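Local atomic coordinates of endopolygalacturonase (Chondrostereum purpureum, PDB entry 1K5C), a protein that probably hydrolyses the alpha-1,4 linkages between galacturonosyl units of polygalacturonate in plant cell walls, as a family 28 glycoside hydrolase. Residues G200-G205 and A236-V241; V225-Q230 and A273-V278. One frame throughout, in Å; residues are numbered along the deposited sequence.

Interaction 1: residues G200-G205 and A236-V241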
loop_
_atom_site.group_PDB
_atom_site.type_symbol
_atom_site.label_atom_id
_atom_site.label_comp_id
_atom_site.label_asym_id
_atom_site.label_seq_id
_atom_site.Cartn_x
_atom_site.Cartn_y
_atom_site.Cartn_z
ATOM N N GLY A 200 -5.250 -4.494 5.636
ATOM C CA GLY A 200 -4.607 -5.428 6.538
ATOM C C GLY A 200 -3.309 -5.977 5.973
ATOM O O GLY A 200 -2.816 -5.564 4.936
ATOM N N SER A 201 -2.718 -6.919 6.706
ATOM C CA SER A 201 -3.331 -7.640 7.810
ATOM C C SER A 201 -3.620 -6.762 8.994
ATOM O O SER A 201 -2.769 -5.972 9.467
ATOM C CB SER A 201 -2.288 -8.717 8.245
ATOM O OG SER A 201 -2.763 -9.314 9.385
ATOM N N ILE A 202 -4.849 -6.892 9.481
ATOM C CA ILE A 202 -5.307 -6.165 10.667
ATOM C C ILE A 202 -4.822 -6.900 11.904
ATOM O O ILE A 202 -5.109 -8.107 12.092
ATOM C CB ILE A 202 -6.844 -6.044 10.641
ATOM C CG1 ILE A 202 -7.309 -5.259 9.406
ATOM C CG2 ILE A 202 -7.348 -5.458 11.949
ATOM C CD1 ILE A 202 -6.931 -3.781 9.416
ATOM N N ALA A 203 -4.099 -6.177 12.734
ATOM C CA ALA A 203 -3.527 -6.676 13.991
ATOM C C ALA A 203 -4.313 -6.161 15.179
ATOM O O ALA A 203 -5.137 -5.222 15.091
ATOM C CB ALA A 203 -2.061 -6.194 14.091
ATOM N N THR A 204 -4.026 -6.738 16.349
ATOM C CA THR A 204 -4.669 -6.307 17.580
ATOM C C THR A 204 -4.522 -4.774 17.763
ATOM O O THR A 204 -3.447 -4.185 17.576
ATOM C CB THR A 204 -4.007 -7.051 18.750
ATOM O OG1 THR A 204 -4.511 -8.407 18.621
ATOM C CG2 THR A 204 -4.376 -6.481 20.126
ATOM N N GLY A 205 -5.664 -4.168 18.136
ATOM C CA GLY A 205 -5.702 -2.742 18.449
ATOM C C GLY A 205 -5.783 -1.844 17.226
ATOM O O GLY A 205 -5.772 -0.606 17.422
ATOM N N ALA A 236 -9.957 -4.889 17.409
ATOM C CA ALA A 236 -9.580 -4.441 16.068
ATOM C C ALA A 236 -10.862 -4.349 15.223
ATOM O O ALA A 236 -11.885 -4.948 15.587
ATOM C CB ALA A 236 -8.586 -5.386 15.434
ATOM N N SER A 237 -10.795 -3.687 14.074
ATOM C CA SER A 237 -11.998 -3.626 13.208
ATOM C C SER A 237 -11.657 -3.064 11.851
ATOM O O SER A 237 -10.669 -2.347 11.672
ATOM C CB SER A 237 -13.096 -2.744 13.824
ATOM O OG SER A 237 -12.641 -1.430 14.100
ATOM N N VAL A 238 -12.540 -3.381 10.886
ATOM C CA VAL A 238 -12.593 -2.733 9.569
ATOM C C VAL A 238 -14.029 -2.360 9.353
ATOM O O VAL A 238 -14.895 -3.218 9.415
ATOM C CB VAL A 238 -12.133 -3.671 8.439
ATOM C CG1 VAL A 238 -12.260 -2.980 7.085
ATOM C CG2 VAL A 238 -10.724 -4.174 8.704
ATOM N N SER A 239 -14.313 -1.043 9.118
ATOM C CA SER A 239 -15.717 -0.622 8.975
ATOM C C SER A 239 -15.839 0.483 7.950
ATOM O O SER A 239 -15.196 1.522 8.073
ATOM C CB SER A 239 -16.243 -0.148 10.314
ATOM O OG SER A 239 -17.621 0.147 10.278
ATOM N N GLY A 240 -16.744 0.292 6.987
ATOM C CA GLY A 240 -17.043 1.376 6.030
ATOM C C GLY A 240 -16.006 1.373 4.891
ATOM O O GLY A 240 -15.109 2.218 4.878
ATOM N N VAL A 241 -16.106 0.398 4.001
ATOM C CA VAL A 241 -15.233 0.262 2.852
ATOM C C VAL A 241 -16.075 0.268 1.605
ATOM O O VAL A 241 -17.044 -0.487 1.517
ATOM C CB VAL A 241 -14.426 -1.066 2.943
ATOM C CG1 VAL A 241 -13.490 -1.188 1.713
ATOM C CG2 VAL A 241 -13.641 -1.164 4.265
#
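The flat group that Ala-236 meets is the peptide following Ala-203: its methyl carbon CB lies 3.5 Å from Ala-203 O, and it approaches the oxygen from outside, tilted well off the peptide plane. The same methyl also sits 4.2 Å from Gly-205 N, where the chain turns, and 3.7 Å from Ile-202 CG2. Ala-236 thus fits into the bend formed by residues 202-205, touching the Ile-202 CG2 methyl and the carbonyl oxygen of Ala-203.

Ile-202 works with two branches. With chi1 at -61°, CG1 stands beside the backbone N and anti to the carbonyl carbon, which leaves CG2 anti to N, toward the Ala-236 methyl, while CG1 and the CD1 it carries run toward Val-238. Val-238 answers with CG2, 3.7 Å from Ile-202 CG1 and 3.9 Å from Ile-202 CD1. The two meet at a slant, the valine methyl lying along the outer part of the isoleucine arm, against both CG1 and CD1. The parts that touch run 134° apart, and all the links between them are van der Waals contacts.

Polar groups nearby look elsewhere. Ser-237 OG is hydrogen-bonded to His-207 ND1, and Thr-204 OG1 to Thr-234 N. Just upstream, the side chain of Ser-201 touches Tyr-262, a residue of the galacturonate-binding site.

The example illustrates how the interior of a solenoid is filled: strand 197-202 comes from one wall, strand 237-244 from another, and aliphatic side chains (Ile-202, Ala-236, Val-238) pack between them where the chain leaves the first strand. This inward packing of aliphatic residues between walls of parallel strands belongs to the right-handed parallel beta-helix, the fold of glycoside hydrolase family 28.

Interaction 2: residues V225-Q230 and A273-V278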
loop_
_atom_site.group_PDB
_atom_site.type_symbol
_atom_site.label_atom_id
_atom_site.label_comp_id
_atom_site.label_asym_id
_atom_site.label_seq_id
_atom_site.Cartn_x
_atom_site.Cartn_y
_atom_site.Cartn_z
ATOM N N VAL A 225 -8.769 -7.715 -4.780
ATOM C CA VAL A 225 -8.894 -6.977 -3.531
ATOM C C VAL A 225 -8.907 -7.977 -2.384
ATOM O O VAL A 225 -9.470 -9.087 -2.485
ATOM C CB VAL A 225 -10.074 -5.960 -3.491
ATOM C CG1 VAL A 225 -9.972 -4.942 -4.642
ATOM C CG2 VAL A 225 -11.367 -6.721 -3.576
ATOM N N ARG A 226 -8.326 -7.553 -1.262
ATOM C CA ARG A 226 -8.317 -8.341 -0.061
ATOM C C ARG A 226 -8.612 -7.512 1.167
ATOM O O ARG A 226 -8.161 -6.372 1.278
ATOM C CB ARG A 226 -6.944 -8.956 0.263
ATOM C CG ARG A 226 -6.716 -10.244 -0.524
ATOM C CD ARG A 226 -5.285 -10.608 0.002
ATOM N NE ARG A 226 -5.063 -11.581 1.070
ATOM C CZ ARG A 226 -3.901 -12.194 1.314
ATOM N NH1 ARG A 226 -2.853 -11.881 0.590
ATOM N NH2 ARG A 226 -3.768 -13.078 2.291
ATOM N N ILE A 227 -9.328 -8.130 2.103
ATOM C CA ILE A 227 -9.399 -7.600 3.479
ATOM C C ILE A 227 -8.944 -8.779 4.350
ATOM O O ILE A 227 -9.581 -9.836 4.304
ATOM C CB ILE A 227 -10.799 -7.088 3.874
ATOM C CG1 ILE A 227 -11.311 -6.085 2.842
ATOM C CG2 ILE A 227 -10.779 -6.506 5.301
ATOM C CD1 ILE A 227 -12.719 -5.558 3.172
ATOM N N LYS A 228 -7.853 -8.589 5.049
ATOM C CA LYS A 228 -7.215 -9.654 5.846
ATOM C C LYS A 228 -7.103 -9.193 7.289
ATOM O O LYS A 228 -6.556 -8.144 7.573
ATOM C CB LYS A 228 -5.846 -10.119 5.294
ATOM C CG LYS A 228 -5.052 -9.105 4.531
ATOM C CD LYS A 228 -3.704 -9.594 4.075
ATOM C CE LYS A 228 -3.150 -8.457 3.178
ATOM N NZ LYS A 228 -1.721 -8.452 3.188
ATOM N N ALA A 229 -7.565 -10.037 8.214
ATOM C CA ALA A 229 -7.327 -9.824 9.638
ATOM C C ALA A 229 -6.685 -11.077 10.214
ATOM O O ALA A 229 -7.095 -12.211 9.914
ATOM C CB ALA A 229 -8.590 -9.531 10.419
ATOM N N GLN A 230 -5.681 -10.847 11.045
ATOM C CA GLN A 230 -5.064 -11.973 11.757
ATOM C C GLN A 230 -6.140 -12.728 12.544
ATOM O O GLN A 230 -6.908 -12.110 13.273
ATOM C CB GLN A 230 -4.007 -11.418 12.756
ATOM C CG GLN A 230 -2.858 -10.783 11.998
ATOM C CD GLN A 230 -1.907 -10.010 12.867
ATOM O OE1 GLN A 230 -1.628 -10.420 13.962
ATOM N N ALA A 273 -11.766 -9.103 15.189
ATOM C CA ALA A 273 -11.496 -8.002 14.280
ATOM C C ALA A 273 -12.688 -7.805 13.333
ATOM O O ALA A 273 -12.602 -7.990 12.121
ATOM C CB ALA A 273 -10.219 -8.290 13.480
ATOM N N PRO A 274 -13.850 -7.459 13.894
ATOM C CA PRO A 274 -15.092 -7.435 13.093
ATOM C C PRO A 274 -14.946 -6.551 11.856
ATOM O O PRO A 274 -14.437 -5.438 11.894
ATOM C CB PRO A 274 -16.143 -6.843 14.058
ATOM C CG PRO A 274 -15.336 -6.274 15.208
ATOM C CD PRO A 274 -14.129 -7.184 15.319
ATOM N N PHE A 275 -15.539 -7.069 10.745
ATOM C CA PHE A 275 -15.657 -6.321 9.485
ATOM C C PHE A 275 -17.112 -5.894 9.326
ATOM O O PHE A 275 -18.017 -6.725 9.449
ATOM C CB PHE A 275 -15.290 -7.155 8.270
ATOM C CG PHE A 275 -13.877 -7.692 8.208
ATOM C CD1 PHE A 275 -12.869 -7.243 9.035
ATOM C CD2 PHE A 275 -13.618 -8.703 7.290
ATOM C CE1 PHE A 275 -11.575 -7.801 8.950
ATOM C CE2 PHE A 275 -12.337 -9.254 7.162
ATOM C CZ PHE A 275 -11.314 -8.791 8.001
ATOM N N SER A 276 -17.331 -4.639 8.951
ATOM C CA SER A 276 -18.703 -4.153 8.734
ATOM C C SER A 276 -18.736 -3.197 7.534
ATOM O O SER A 276 -17.769 -2.508 7.223
ATOM C CB SER A 276 -19.274 -3.509 9.955
ATOM O OG SER A 276 -18.503 -2.482 10.420
ATOM N N ASP A 277 -19.909 -3.188 6.914
ATOM C CA ASP A 277 -20.252 -2.169 5.886
ATOM C C ASP A 277 -19.226 -2.138 4.759
ATOM O O ASP A 277 -18.594 -1.110 4.500
ATOM C CB ASP A 277 -20.423 -0.803 6.552
ATOM C CG ASP A 277 -21.498 -0.817 7.569
ATOM O OD1 ASP A 277 -22.298 -1.783 7.698
ATOM O OD2 ASP A 277 -21.585 0.248 8.255
ATOM N N VAL A 278 -19.128 -3.275 4.048
ATOM C CA VAL A 278 -18.208 -3.425 2.911
ATOM C C VAL A 278 -19.073 -3.499 1.624
ATOM O O VAL A 278 -19.854 -4.448 1.485
ATOM C CB VAL A 278 -17.339 -4.686 3.058
ATOM C CG1 VAL A 278 -16.464 -4.854 1.826
ATOM C CG2 VAL A 278 -16.513 -4.592 4.335
#
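Ile-227 lays its CG2 methyl over one face of the Phe-275 ring, 3.8 Å from the centroid and 20° off the normal, a CH-pi contact displaced toward the rim near CZ. The conformations on both sides make this possible. With chi1 at -53°, Ile-227 holds CG2 anti to the backbone N and sends its other branch on through an extended chi2 of 179°. The extended arm carries CD1 away from the ring to meet Val-278 tip to tip, 4.0 Å from Val-278 CG1. Phe-275 has CG anti to its own carbonyl carbon, which carries the ring alongside the isoleucine in the opposite direction.

Ala-229 CB approaches the ring obliquely, 3.7 Å from Phe-275 CZ, while also lying 3.7 Å from Ala-273 CB. The backbone N of Ala-229 sits at the ring's edge, in its plane.

Lys-228, between the two inward residues, points its CB away, and its NZ forms a salt bridge with Asp-174. The contact is accordingly buried and apolar across its width: dispersion and one CH-pi contact join strand 223-230 to strand 275-280 and to the loop residue Ala-273 before it, while the charges of the galacturonate-binding residues stay on the other side of strand 223-230.

Overall arrangement
Interactions 1 and 2 lie with centres about 6 Å apart and form one continuous interior across neighbouring turns of the beta-helix. Strands 197-202 and 223-230 are neighbours in one sheet, joined where Ile-202 N probably bonds to Lys-228 O at 2.8 Å; strands 237-244 and 275-280 pair likewise, and Ser-239 OG lies 2.8 Å from Ser-276 OG, a probable hydrogen bond. Between these walls, Ile-202 touches Ala-229 and Val-238 touches both Ile-227 and Phe-275. Residues 225-230 show the division of labour: Arg-226 and Lys-228 belong to the galacturonate site, and the side chain of Lys-228 is about 5 Å from that of Asp-173, another residue of that site.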